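PDB 3FS3: nucleosome assembly protein 1, putative from Plasmodium falciparum, which probably acts as a histone chaperone of the nucleosome assembly protein family, binding histones and chromatin. Local coordinates for residues P89-R94 and R280-A285; A104-P109 and L137-D142; L160-A165 and F238-S243; F170-L175 and T198-Y203. All coordinates share one frame; numbering follows the deposited sequence.

Contact 1 of 4, residues P89-R94 and R280-A285; sequences PIYDKR and RIIPYA
Arg94 and Tyr91 reach from the long helix 49-99 to a backbone carbonyl and an isoleucine methyl on helix 260-289. The tight part is the carbonyl of Ile282. NH2 of Arg94 lies 2.7 Å from Ile282 O, with an N-H...O angle of 168° and the oxygen in the guanidinium plane; NH1 adds a weak bond to the same oxygen. CB of Ala285 sits over one guanidinium face, 3.3 Å from NH2 of Arg94, while Trp115 of helix 114-120 also touches Arg94. In the NAP fold, the long helix dimerises, and here it meets helix 260-289: the axes of segments 89-94 and 280-285 approach to 10.7 Å, with their N-to-C directions 75° apart. Beside the arginine, CG2 of Ile282 makes a CH-pi contact over the Tyr91 ring, 22° off its normal. Looser packing follows toward the tyrosine hydroxyl, where OH of Tyr91 is 4.0 Å from CB of Pro283. On that side Tyr65 of the second subunit packs on both Tyr91 and Pro283, and Tyr284, turned away from helix 49-99, bonds through OH to Glu69 of that subunit.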
loop_
_atom_site.group_PDB
_atom_site.type_symbol
_atom_site.label_atom_id
_atom_site.label_comp_id
_atom_site.label_asym_id
_atom_site.label_seq_id
_atom_site.Cartn_x
_atom_site.Cartn_y
_atom_site.Cartn_z
ATOM N N PRO A 89 23.099 -5.540 -9.427
ATOM C CA PRO A 89 24.066 -5.426 -10.525
ATOM C C PRO A 89 23.602 -4.441 -11.599
ATOM O O PRO A 89 24.410 -3.799 -12.267
ATOM C CB PRO A 89 24.149 -6.851 -11.066
ATOM C CG PRO A 89 23.857 -7.691 -9.842
ATOM C CD PRO A 89 22.713 -6.945 -9.207
ATOM N N ILE A 90 22.294 -4.340 -11.777
ATOM C CA ILE A 90 21.765 -3.433 -12.782
ATOM C C ILE A 90 21.980 -1.991 -12.339
ATOM O O ILE A 90 22.253 -1.121 -13.165
ATOM C CB ILE A 90 20.274 -3.715 -13.041
ATOM C CG1 ILE A 90 20.114 -5.178 -13.480
ATOM C CG2 ILE A 90 19.747 -2.799 -14.139
ATOM C CD1 ILE A 90 18.680 -5.604 -13.753
ATOM N N TYR A 91 21.881 -1.740 -11.036
ATOM C CA TYR A 91 22.091 -0.389 -10.522
ATOM C C TYR A 91 23.571 -0.023 -10.603
ATOM O O TYR A 91 23.920 1.103 -10.966
ATOM C CB TYR A 91 21.608 -0.263 -9.067
ATOM C CG TYR A 91 20.117 -0.458 -8.881
ATOM C CD1 TYR A 91 19.210 -0.008 -9.843
ATOM C CD2 TYR A 91 19.608 -1.065 -7.730
ATOM C CE1 TYR A 91 17.837 -0.155 -9.667
ATOM C CE2 TYR A 91 18.233 -1.219 -7.544
ATOM C CZ TYR A 91 17.355 -0.761 -8.518
ATOM O OH TYR A 91 15.995 -0.921 -8.360
ATOM N N ASP A 92 24.442 -0.974 -10.269
ATOM C CA ASP A 92 25.877 -0.724 -10.306
ATOM C C ASP A 92 26.376 -0.460 -11.718
ATOM O O ASP A 92 27.336 0.292 -11.906
ATOM C CB ASP A 92 26.658 -1.900 -9.715
ATOM C CG ASP A 92 26.282 -2.183 -8.279
ATOM O OD1 ASP A 92 26.055 -1.212 -7.523
ATOM O OD2 ASP A 92 26.225 -3.373 -7.904
ATOM N N LYS A 93 25.743 -1.084 -12.709
ATOM C CA LYS A 93 26.158 -0.874 -14.089
ATOM C C LYS A 93 25.824 0.552 -14.497
ATOM O O LYS A 93 26.605 1.224 -15.164
ATOM C CB LYS A 93 25.476 -1.880 -15.029
ATOM C CG LYS A 93 26.139 -3.254 -15.009
ATOM C CD LYS A 93 25.572 -4.215 -16.063
ATOM C CE LYS A 93 24.140 -4.642 -15.754
ATOM N NZ LYS A 93 23.630 -5.689 -16.706
ATOM N N ARG A 94 24.658 1.016 -14.079
ATOM C CA ARG A 94 24.238 2.372 -14.392
ATOM C C ARG A 94 25.217 3.363 -13.758
ATOM O O ARG A 94 25.680 4.290 -14.415
ATOM C CB ARG A 94 22.828 2.594 -13.862
ATOM C CG ARG A 94 22.458 4.038 -13.644
ATOM C CD ARG A 94 21.612 4.139 -12.401
ATOM N NE ARG A 94 20.225 3.833 -12.667
ATOM C CZ ARG A 94 19.328 3.541 -11.735
ATOM N NH1 ARG A 94 19.676 3.502 -10.455
ATOM N NH2 ARG A 94 18.070 3.304 -12.089
ATOM N N ARG A 280 10.490 4.754 -6.940
ATOM C CA ARG A 280 10.337 5.340 -8.263
ATOM C C ARG A 280 11.612 5.813 -8.946
ATOM O O ARG A 280 11.944 5.339 -10.029
ATOM C CB ARG A 280 9.327 6.490 -8.192
ATOM C CG ARG A 280 7.874 6.040 -8.350
ATOM C CD ARG A 280 7.652 5.542 -9.772
ATOM N NE ARG A 280 6.243 5.375 -10.110
ATOM C CZ ARG A 280 5.789 5.216 -11.351
ATOM N NH1 ARG A 280 6.634 5.201 -12.370
ATOM N NH2 ARG A 280 4.489 5.078 -11.573
ATOM N N ILE A 281 12.318 6.748 -8.320
ATOM C CA ILE A 281 13.548 7.292 -8.887
ATOM C C ILE A 281 14.614 6.224 -9.123
ATOM O O ILE A 281 15.147 6.096 -10.220
ATOM C CB ILE A 281 14.141 8.386 -7.969
ATOM C CG1 ILE A 281 13.087 9.465 -7.698
ATOM C CG2 ILE A 281 15.379 9.005 -8.610
ATOM C CD1 ILE A 281 12.684 10.267 -8.920
ATOM N N ILE A 282 14.920 5.456 -8.089
ATOM C CA ILE A 282 15.940 4.418 -8.186
ATOM C C ILE A 282 15.608 3.289 -9.183
ATOM O O ILE A 282 16.447 2.907 -9.994
ATOM C CB ILE A 282 16.230 3.843 -6.774
ATOM C CG1 ILE A 282 16.891 4.928 -5.915
ATOM C CG2 ILE A 282 17.092 2.610 -6.861
ATOM C CD1 ILE A 282 17.159 4.525 -4.486
ATOM N N PRO A 283 14.379 2.755 -9.152
ATOM C CA PRO A 283 14.070 1.675 -10.104
ATOM C C PRO A 283 13.930 2.101 -11.577
ATOM O O PRO A 283 14.205 1.307 -12.490
ATOM C CB PRO A 283 12.757 1.099 -9.564
ATOM C CG PRO A 283 12.782 1.455 -8.085
ATOM C CD PRO A 283 13.333 2.863 -8.117
ATOM N N TYR A 284 13.522 3.356 -11.800
ATOM C CA TYR A 284 13.280 3.880 -13.144
ATOM C C TYR A 284 13.997 5.195 -13.465
ATOM O O TYR A 284 13.509 5.984 -14.269
ATOM C CB TYR A 284 11.774 4.114 -13.319
ATOM C CG TYR A 284 10.891 3.047 -12.699
ATOM C CD1 TYR A 284 11.026 1.708 -13.056
ATOM C CD2 TYR A 284 9.917 3.382 -11.761
ATOM C CE1 TYR A 284 10.216 0.726 -12.500
ATOM C CE2 TYR A 284 9.098 2.410 -11.197
ATOM C CZ TYR A 284 9.252 1.083 -11.571
ATOM O OH TYR A 284 8.440 0.118 -11.025
ATOM N N ALA A 285 15.155 5.421 -12.855
ATOM C CA ALA A 285 15.901 6.663 -13.044
ATOM C C ALA A 285 15.966 7.256 -14.439
ATOM O O ALA A 285 15.497 8.380 -14.663
ATOM C CB ALA A 285 17.309 6.507 -12.512
#

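Contact 2 of 4, residues A104-P109 and L137-D142; sequences AKIGTP and LVYLND
Asn141 and Thr108 make the shortest direct hydrogen bond between the loop 104-109 and the start of strand 140-147, just past a type I beta turn spanning Leu137 to Leu140. OD1 of Asn141 accepts the backbone N-H of Thr108 at 2.7 Å, in the carbonyl plane and with an N-H...O angle of 148°. Next to it, Gly107 lies against the turn: its CA is 3.7 Å from CA of Tyr139, and its N gives a weak bond to Val138 O. CA of Gly107 also approaches Leu140 O at 3.4 Å in a CA-H...O contact. The apolar flank is made by Ile106, where chi1 of -166° with chi2 bent to 64° brings CD1 over one face of the Tyr139 ring, 4.2 Å from its centroid. Waters fill the second shell. One accepts from Asn141 ND2, helping to fix the amide orientation, and a second donates to both Gly107 O and Val138 O. Farther out, a classic beta bulge sets Asn141 and Asp142 opposite Tyr163 of the adjacent strand, while Pro168 and Asn167 touch the Tyr139 side chain. Thr108 OG1 bonds to Leu111 O, and a third water, 2.6 Å from that same OG1, donates a hydrogen bond to Leu140 O at 2.7 Å.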
loop_
_atom_site.group_PDB
_atom_site.type_symbol
_atom_site.label_atom_id
_atom_site.label_comp_id
_atom_site.label_asym_id
_atom_site.label_seq_id
_atom_site.Cartn_x
_atom_site.Cartn_y
_atom_site.Cartn_z
ATOM N N ALA A 104 36.354 12.630 -11.089
ATOM C CA ALA A 104 36.012 13.956 -11.591
ATOM C C ALA A 104 35.328 14.806 -10.525
ATOM O O ALA A 104 34.728 14.282 -9.582
ATOM C CB ALA A 104 35.107 13.837 -12.814
ATOM N N LYS A 105 35.419 16.122 -10.686
ATOM C CA LYS A 105 34.800 17.040 -9.743
ATOM C C LYS A 105 33.402 17.449 -10.195
ATOM O O LYS A 105 33.022 18.619 -10.102
ATOM C CB LYS A 105 35.671 18.286 -9.549
ATOM C CG LYS A 105 37.032 18.002 -8.921
ATOM C CD LYS A 105 37.630 19.255 -8.291
ATOM C CE LYS A 105 37.840 20.372 -9.312
ATOM N NZ LYS A 105 38.318 21.632 -8.662
ATOM N N ILE A 106 32.639 16.484 -10.700
ATOM C CA ILE A 106 31.274 16.757 -11.126
ATOM C C ILE A 106 30.445 15.481 -11.058
ATOM O O ILE A 106 30.969 14.380 -11.230
ATOM C CB ILE A 106 31.233 17.369 -12.553
ATOM C CG1 ILE A 106 29.848 17.961 -12.815
ATOM C CG2 ILE A 106 31.586 16.332 -13.596
ATOM C CD1 ILE A 106 29.487 19.135 -11.884
ATOM N N GLY A 107 29.156 15.628 -10.776
ATOM C CA GLY A 107 28.288 14.467 -10.668
ATOM C C GLY A 107 28.061 13.805 -12.007
ATOM O O GLY A 107 27.943 14.497 -13.008
ATOM N N THR A 108 28.019 12.475 -12.031
ATOM C CA THR A 108 27.779 11.721 -13.263
ATOM C C THR A 108 28.373 12.420 -14.495
ATOM O O THR A 108 27.646 12.831 -15.392
ATOM C CB THR A 108 26.256 11.523 -13.478
ATOM O OG1 THR A 108 25.621 12.798 -13.649
ATOM C CG2 THR A 108 25.631 10.831 -12.269
ATOM N N PRO A 109 29.709 12.549 -14.557
ATOM C CA PRO A 109 30.357 13.210 -15.693
ATOM C C PRO A 109 30.070 12.645 -17.078
ATOM O O PRO A 109 30.164 13.374 -18.065
ATOM C CB PRO A 109 31.842 13.156 -15.329
ATOM C CG PRO A 109 31.941 11.889 -14.525
ATOM C CD PRO A 109 30.711 11.955 -13.650
ATOM N N LEU A 137 22.870 19.649 -6.441
ATOM C CA LEU A 137 22.440 18.361 -6.964
ATOM C C LEU A 137 23.165 17.903 -8.239
ATOM O O LEU A 137 23.174 16.714 -8.559
ATOM C CB LEU A 137 20.918 18.381 -7.172
ATOM C CG LEU A 137 20.088 18.493 -5.884
ATOM C CD1 LEU A 137 18.625 18.765 -6.237
ATOM C CD2 LEU A 137 20.220 17.194 -5.055
ATOM N N VAL A 138 23.776 18.836 -8.960
ATOM C CA VAL A 138 24.510 18.482 -10.165
ATOM C C VAL A 138 25.768 17.676 -9.810
ATOM O O VAL A 138 26.390 17.076 -10.684
ATOM C CB VAL A 138 24.936 19.737 -10.974
ATOM C CG1 VAL A 138 23.693 20.496 -11.463
ATOM C CG2 VAL A 138 25.820 20.636 -10.121
ATOM N N TYR A 139 26.140 17.668 -8.534
ATOM C CA TYR A 139 27.310 16.916 -8.081
ATOM C C TYR A 139 26.915 15.497 -7.671
ATOM O O TYR A 139 27.761 14.687 -7.303
ATOM C CB TYR A 139 27.961 17.626 -6.891
ATOM C CG TYR A 139 28.730 18.865 -7.288
ATOM C CD1 TYR A 139 30.061 18.776 -7.694
ATOM C CD2 TYR A 139 28.114 20.122 -7.317
ATOM C CE1 TYR A 139 30.765 19.898 -8.122
ATOM C CE2 TYR A 139 28.811 21.259 -7.752
ATOM C CZ TYR A 139 30.137 21.133 -8.155
ATOM O OH TYR A 139 30.836 22.220 -8.632
ATOM N N LEU A 140 25.622 15.201 -7.743
ATOM C CA LEU A 140 25.115 13.890 -7.362
ATOM C C LEU A 140 25.648 12.805 -8.319
ATOM O O LEU A 140 25.517 12.925 -9.539
ATOM C CB LEU A 140 23.575 13.949 -7.350
ATOM C CG LEU A 140 22.778 13.059 -6.388
ATOM C CD1 LEU A 140 23.433 13.039 -5.015
ATOM C CD2 LEU A 140 21.343 13.564 -6.293
ATOM N N ASN A 141 26.296 11.779 -7.761
ATOM C CA ASN A 141 26.848 10.678 -8.558
ATOM C C ASN A 141 25.947 9.460 -8.528
ATOM O O ASN A 141 25.884 8.699 -9.494
ATOM C CB ASN A 141 28.222 10.231 -8.041
ATOM C CG ASN A 141 29.375 10.991 -8.677
ATOM O OD1 ASN A 141 29.205 11.677 -9.687
ATOM N ND2 ASN A 141 30.559 10.855 -8.097
ATOM N N ASP A 142 25.248 9.261 -7.417
ATOM C CA ASP A 142 24.407 8.086 -7.323
ATOM C C ASP A 142 23.494 8.121 -6.112
ATOM O O ASP A 142 23.811 8.738 -5.091
ATOM C CB ASP A 142 25.312 6.851 -7.271
ATOM C CG ASP A 142 24.555 5.544 -7.463
ATOM O OD1 ASP A 142 23.543 5.523 -8.194
ATOM O OD2 ASP A 142 24.996 4.523 -6.896
HETATM O O HOH W 1 32.564 12.257 -10.009
HETATM O O HOH W 2 26.410 16.828 -13.136
HETATM O O HOH W 3 24.070 13.679 -11.746
#

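Contact 3 of 4, residues L160-A165 and F238-S243; sequences LSFYFA and FHFFTS
The backbones stay well apart, with the nearest CA atoms, those of Leu160 and Phe241, 10.4 Å from each other, as strand 158-164 faces a 3-10 segment around Phe238 to Phe240, with Phe241 at the centre of an inverse gamma turn. Side chains alone bridge this gap. Phe162 is the hub: the edge of Phe241 points into one face of its ring in a T-shaped pair, with centroids 5.1 Å apart and planes at 87°. CZ of Phe241 makes the closest approach, 3.5 Å from CD2 of Phe162, displaced toward the rim of the ring. Phe240 completes the aromatic cluster from another direction, its plane inclined at 67° to that of Phe162 and its CE2 lying 3.9 Å from Phe162 CE2. The Phe240 ring, swung out by a chi1 of 176°, also presents its edge to Leu160, whose CD1 is 4.0 Å from Phe240 CZ. At the other end of the strand segment, CZ of Phe164 meets the edge of the Phe238 ring, near its plane, at CE1. The contact is buried and wholly apolar across the segments. Ile277 of helix 260-289 packs on Phe162 and Ala274 on Leu160, while from strand 174-181 Leu175 touches Phe241 and Lys177 makes a cation-pi contact with Phe240, placing the cluster between sheet and helix.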
loop_
_atom_site.group_PDB
_atom_site.type_symbol
_atom_site.label_atom_id
_atom_site.label_comp_id
_atom_site.label_asym_id
_atom_site.label_seq_id
_atom_site.Cartn_x
_atom_site.Cartn_y
_atom_site.Cartn_z
ATOM N N LEU A 160 18.531 5.231 2.567
ATOM C CA LEU A 160 18.774 5.877 1.280
ATOM C C LEU A 160 20.128 6.586 1.298
ATOM O O LEU A 160 20.418 7.353 2.211
ATOM C CB LEU A 160 17.675 6.897 0.992
ATOM C CG LEU A 160 16.263 6.361 0.783
ATOM C CD1 LEU A 160 15.313 7.546 0.619
ATOM C CD2 LEU A 160 16.222 5.436 -0.439
ATOM N N SER A 161 20.961 6.330 0.296
ATOM C CA SER A 161 22.277 6.963 0.238
ATOM C C SER A 161 22.431 7.836 -0.998
ATOM O O SER A 161 22.096 7.426 -2.107
ATOM C CB SER A 161 23.386 5.908 0.253
ATOM O OG SER A 161 23.374 5.174 1.464
ATOM N N PHE A 162 22.936 9.045 -0.784
ATOM C CA PHE A 162 23.162 10.020 -1.844
ATOM C C PHE A 162 24.674 10.255 -1.950
ATOM O O PHE A 162 25.285 10.856 -1.063
ATOM C CB PHE A 162 22.431 11.320 -1.500
ATOM C CG PHE A 162 20.934 11.161 -1.385
ATOM C CD1 PHE A 162 20.091 11.599 -2.403
ATOM C CD2 PHE A 162 20.374 10.540 -0.276
ATOM C CE1 PHE A 162 18.711 11.419 -2.315
ATOM C CE2 PHE A 162 18.996 10.355 -0.177
ATOM C CZ PHE A 162 18.161 10.797 -1.203
ATOM N N TYR A 163 25.270 9.760 -3.031
ATOM C CA TYR A 163 26.704 9.890 -3.240
ATOM C C TYR A 163 27.021 11.157 -4.020
ATOM O O TYR A 163 26.463 11.396 -5.093
ATOM C CB TYR A 163 27.230 8.660 -3.984
ATOM C CG TYR A 163 27.056 7.375 -3.201
ATOM C CD1 TYR A 163 28.132 6.779 -2.537
ATOM C CD2 TYR A 163 25.802 6.773 -3.090
ATOM C CE1 TYR A 163 27.960 5.616 -1.777
ATOM C CE2 TYR A 163 25.621 5.621 -2.338
ATOM C CZ TYR A 163 26.700 5.049 -1.681
ATOM O OH TYR A 163 26.494 3.934 -0.903
ATOM N N PHE A 164 27.923 11.967 -3.480
ATOM C CA PHE A 164 28.285 13.223 -4.121
ATOM C C PHE A 164 29.754 13.274 -4.509
ATOM O O PHE A 164 30.621 12.776 -3.786
ATOM C CB PHE A 164 27.994 14.393 -3.174
ATOM C CG PHE A 164 26.536 14.671 -2.977
ATOM C CD1 PHE A 164 25.882 15.610 -3.768
ATOM C CD2 PHE A 164 25.818 14.011 -1.986
ATOM C CE1 PHE A 164 24.543 15.897 -3.572
ATOM C CE2 PHE A 164 24.472 14.291 -1.783
ATOM C CZ PHE A 164 23.832 15.238 -2.577
ATOM N N ALA A 165 30.033 13.879 -5.657
ATOM C CA ALA A 165 31.406 14.034 -6.099
ATOM C C ALA A 165 31.963 15.170 -5.251
ATOM O O ALA A 165 31.207 15.903 -4.612
ATOM C CB ALA A 165 31.446 14.412 -7.576
ATOM N N PHE A 238 17.604 19.851 0.899
ATOM C CA PHE A 238 18.485 19.295 1.908
ATOM C C PHE A 238 17.944 19.248 3.332
ATOM O O PHE A 238 18.600 18.739 4.244
ATOM C CB PHE A 238 19.837 20.001 1.793
ATOM C CG PHE A 238 20.549 19.683 0.502
ATOM C CD1 PHE A 238 21.380 18.568 0.407
ATOM C CD2 PHE A 238 20.316 20.444 -0.644
ATOM C CE1 PHE A 238 21.968 18.211 -0.816
ATOM C CE2 PHE A 238 20.894 20.102 -1.870
ATOM C CZ PHE A 238 21.724 18.979 -1.959
ATOM N N HIS A 239 16.725 19.747 3.512
ATOM C CA HIS A 239 16.074 19.693 4.812
ATOM C C HIS A 239 15.651 18.241 5.000
ATOM O O HIS A 239 15.254 17.831 6.086
ATOM C CB HIS A 239 14.852 20.612 4.842
ATOM C CG HIS A 239 15.170 22.014 5.253
ATOM N ND1 HIS A 239 14.697 23.116 4.575
ATOM C CD2 HIS A 239 15.910 22.492 6.281
ATOM C CE1 HIS A 239 15.135 24.214 5.167
ATOM N NE2 HIS A 239 15.873 23.863 6.203
ATOM N N PHE A 240 15.743 17.476 3.914
ATOM C CA PHE A 240 15.412 16.057 3.909
ATOM C C PHE A 240 16.336 15.333 4.887
ATOM O O PHE A 240 15.948 14.364 5.534
ATOM C CB PHE A 240 15.621 15.487 2.498
ATOM C CG PHE A 240 15.404 13.997 2.393
ATOM C CD1 PHE A 240 14.124 13.472 2.255
ATOM C CD2 PHE A 240 16.488 13.121 2.416
ATOM C CE1 PHE A 240 13.919 12.092 2.137
ATOM C CE2 PHE A 240 16.296 11.735 2.300
ATOM C CZ PHE A 240 15.006 11.221 2.159
ATOM N N PHE A 241 17.570 15.801 4.986
ATOM C CA PHE A 241 18.528 15.165 5.879
ATOM C C PHE A 241 18.415 15.719 7.294
ATOM O O PHE A 241 19.375 16.231 7.866
ATOM C CB PHE A 241 19.932 15.336 5.301
ATOM C CG PHE A 241 20.084 14.722 3.931
ATOM C CD1 PHE A 241 20.293 13.355 3.791
ATOM C CD2 PHE A 241 19.976 15.508 2.785
ATOM C CE1 PHE A 241 20.392 12.774 2.538
ATOM C CE2 PHE A 241 20.071 14.943 1.525
ATOM C CZ PHE A 241 20.281 13.568 1.399
ATOM N N THR A 242 17.208 15.601 7.843
ATOM C CA THR A 242 16.894 16.056 9.189
ATOM C C THR A 242 16.328 14.860 9.945
ATOM O O THR A 242 15.408 14.195 9.465
ATOM C CB THR A 242 15.842 17.199 9.165
ATOM O OG1 THR A 242 16.426 18.385 8.608
ATOM C CG2 THR A 242 15.344 17.503 10.566
ATOM N N SER A 243 16.888 14.579 11.119
ATOM C CA SER A 243 16.441 13.452 11.935
ATOM C C SER A 243 15.139 13.756 12.675
ATOM O O SER A 243 14.952 14.855 13.202
ATOM C CB SER A 243 17.522 13.070 12.952
ATOM O OG SER A 243 18.722 12.681 12.307
#

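Contact 4 of 4, residues F170-L175 and T198-Y203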
loop_
_atom_site.group_PDB
_atom_site.type_symbol
_atom_site.label_atom_id
_atom_site.label_comp_id
_atom_site.label_asym_id
_atom_site.label_seq_id
_atom_site.Cartn_x
_atom_site.Cartn_y
_atom_site.Cartn_z
ATOM N N PHE A 170 29.803 20.938 0.560
ATOM C CA PHE A 170 30.036 20.188 1.784
ATOM C C PHE A 170 31.079 19.121 1.516
ATOM O O PHE A 170 31.290 18.736 0.368
ATOM C CB PHE A 170 28.732 19.575 2.323
ATOM C CG PHE A 170 27.979 18.740 1.329
ATOM C CD1 PHE A 170 28.479 17.512 0.907
ATOM C CD2 PHE A 170 26.738 19.167 0.847
ATOM C CE1 PHE A 170 27.752 16.718 0.022
ATOM C CE2 PHE A 170 26.003 18.380 -0.040
ATOM C CZ PHE A 170 26.514 17.151 -0.450
ATOM N N SER A 171 31.741 18.657 2.570
ATOM C CA SER A 171 32.796 17.657 2.425
ATOM C C SER A 171 32.315 16.209 2.348
ATOM O O SER A 171 33.017 15.358 1.815
ATOM C CB SER A 171 33.795 17.791 3.581
ATOM O OG SER A 171 33.141 17.645 4.834
ATOM N N ASN A 172 31.128 15.938 2.881
ATOM C CA ASN A 172 30.568 14.583 2.888
ATOM C C ASN A 172 30.606 13.969 1.499
ATOM O O ASN A 172 30.156 14.585 0.528
ATOM C CB ASN A 172 29.111 14.595 3.362
ATOM C CG ASN A 172 28.909 15.410 4.616
ATOM O OD1 ASN A 172 28.931 16.641 4.577
ATOM N ND2 ASN A 172 28.720 14.732 5.741
ATOM N N SER A 173 31.138 12.758 1.399
ATOM C CA SER A 173 31.181 12.096 0.107
ATOM C C SER A 173 29.860 11.351 -0.043
ATOM O O SER A 173 29.489 10.953 -1.141
ATOM C CB SER A 173 32.358 11.113 0.032
ATOM O OG SER A 173 32.078 9.947 0.778
ATOM N N VAL A 174 29.150 11.172 1.071
ATOM C CA VAL A 174 27.863 10.479 1.063
ATOM C C VAL A 174 26.901 10.995 2.128
ATOM O O VAL A 174 27.289 11.196 3.277
ATOM C CB VAL A 174 28.026 8.963 1.322
ATOM C CG1 VAL A 174 26.673 8.286 1.261
ATOM C CG2 VAL A 174 28.976 8.351 0.310
ATOM N N LEU A 175 25.646 11.207 1.745
ATOM C CA LEU A 175 24.628 11.645 2.694
ATOM C C LEU A 175 23.577 10.534 2.739
ATOM O O LEU A 175 23.041 10.139 1.698
ATOM C CB LEU A 175 23.970 12.963 2.247
ATOM C CG LEU A 175 24.831 14.228 2.180
ATOM C CD1 LEU A 175 23.926 15.435 1.925
ATOM C CD2 LEU A 175 25.599 14.411 3.487
ATOM N N THR A 198 22.449 11.877 8.150
ATOM C CA THR A 198 23.825 12.282 8.355
ATOM C C THR A 198 23.836 13.798 8.480
ATOM O O THR A 198 23.008 14.484 7.886
ATOM C CB THR A 198 24.719 11.843 7.167
ATOM O OG1 THR A 198 25.829 12.745 7.024
ATOM C CG2 THR A 198 23.921 11.814 5.904
ATOM N N VAL A 199 24.745 14.309 9.298
ATOM C CA VAL A 199 24.883 15.740 9.488
ATOM C C VAL A 199 25.762 16.248 8.335
ATOM O O VAL A 199 26.874 15.758 8.114
ATOM C CB VAL A 199 25.543 16.050 10.860
ATOM C CG1 VAL A 199 26.761 15.177 11.050
ATOM C CG2 VAL A 199 25.953 17.516 10.937
ATOM N N ILE A 200 25.250 17.221 7.595
ATOM C CA ILE A 200 25.971 17.771 6.459
ATOM C C ILE A 200 27.071 18.714 6.913
ATOM O O ILE A 200 26.816 19.648 7.660
ATOM C CB ILE A 200 25.007 18.537 5.528
ATOM C CG1 ILE A 200 23.869 17.608 5.088
ATOM C CG2 ILE A 200 25.771 19.086 4.305
ATOM C CD1 ILE A 200 22.811 18.292 4.229
ATOM N N ASP A 201 28.297 18.478 6.460
ATOM C CA ASP A 201 29.401 19.350 6.842
ATOM C C ASP A 201 29.574 20.472 5.835
ATOM O O ASP A 201 30.499 20.456 5.025
ATOM C CB ASP A 201 30.691 18.544 6.971
ATOM C CG ASP A 201 30.610 17.522 8.086
ATOM O OD1 ASP A 201 30.227 17.922 9.204
ATOM O OD2 ASP A 201 30.918 16.331 7.850
ATOM N N TRP A 202 28.679 21.454 5.903
ATOM C CA TRP A 202 28.710 22.589 4.984
ATOM C C TRP A 202 29.981 23.430 5.063
ATOM O O TRP A 202 30.499 23.693 6.148
ATOM C CB TRP A 202 27.515 23.523 5.230
ATOM C CG TRP A 202 26.158 22.910 5.052
ATOM C CD1 TRP A 202 25.345 22.425 6.033
ATOM C CD2 TRP A 202 25.440 22.755 3.821
ATOM N NE1 TRP A 202 24.157 21.982 5.493
ATOM C CE2 TRP A 202 24.190 22.174 4.136
ATOM C CE3 TRP A 202 25.731 23.054 2.481
ATOM C CZ2 TRP A 202 23.227 21.883 3.159
ATOM C CZ3 TRP A 202 24.773 22.767 1.508
ATOM C CH2 TRP A 202 23.535 22.187 1.855
ATOM N N TYR A 203 30.478 23.860 3.908
ATOM C CA TYR A 203 31.652 24.718 3.890
ATOM C C TYR A 203 31.196 26.151 4.162
ATOM O O TYR A 203 30.004 26.466 4.071
ATOM C CB TYR A 203 32.368 24.651 2.544
ATOM C CG TYR A 203 33.127 23.368 2.312
ATOM C CD1 TYR A 203 34.121 22.949 3.202
ATOM C CD2 TYR A 203 32.900 22.603 1.168
ATOM C CE1 TYR A 203 34.881 21.796 2.945
ATOM C CE2 TYR A 203 33.647 21.462 0.904
ATOM C CZ TYR A 203 34.637 21.066 1.788
ATOM O OH TYR A 203 35.402 19.966 1.478
HETATM O O HOH W 4 32.181 15.273 5.879
#
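The side chain of Asn172, with CG anti to its carbonyl carbon, brings its amide to the backbone of 198-203, while chi1 of 54° places the Phe170 ring between its own N and carbonyl carbon, beside Ile200 and Trp202. The amide bonds at both ends. Asn172 OD1 accepts the N-H of Asp201 on a lone pair, in the carbonyl plane, at 2.7 Å and an angle of 166°; ND2 of Asn172 donates to Val199 O at 3.2 Å, tilted from the amide plane. These two bonds fix the rotation of the amide. Ser171 N adds a backbone bond to the carbonyl O of Asp201, which is the central residue of an inverse gamma turn. Phe170 and Trp202 form a single beta bridge, their CA atoms 4.2 Å apart, so the chain leading into strand 174-181 is joined to the segment that follows strand 192-197, the fourth strand of the antiparallel sheet. On the apolar side of the contact, the edge of Phe170 meets the face of the Trp202 six-membered ring, planes at 82°. CG2 of Ile200 lies over the same Trp202 ring system and 3.6 Å from Phe170 CD2, and CD1 of Ile200 packs 3.8 Å from Leu175 CD1. Ile136 of helix 131-137 touches both Phe170 and Trp202. Among the exposed residues, a water links Ser171 OG to Asp201 OD2, and the Tyr203 hydroxyl rests 3.4 Å from Ser171 CB.

Contacts 1 and 3 are buried, contact 2 is partly buried and contact 4 lies at the surface. Their chemistry follows: contact 3 is purely apolar, contact 1 places one charged group on a backbone carbonyl, and contacts 2 and 4 rely on asparagine amides, backbone groups and waters. Contacts 2, 3 and 4 share the antiparallel sheet, strand 158-164 lying between 140-147 and 174-181; probable backbone bonds join Tyr163 to Asn141 and Asp142, and Phe162 to Leu175. Contact 1 instead joins two helices, yet Ile282 packs on Leu160, connecting it to contact 3. The other three contacts all nest within the chain loop it closes.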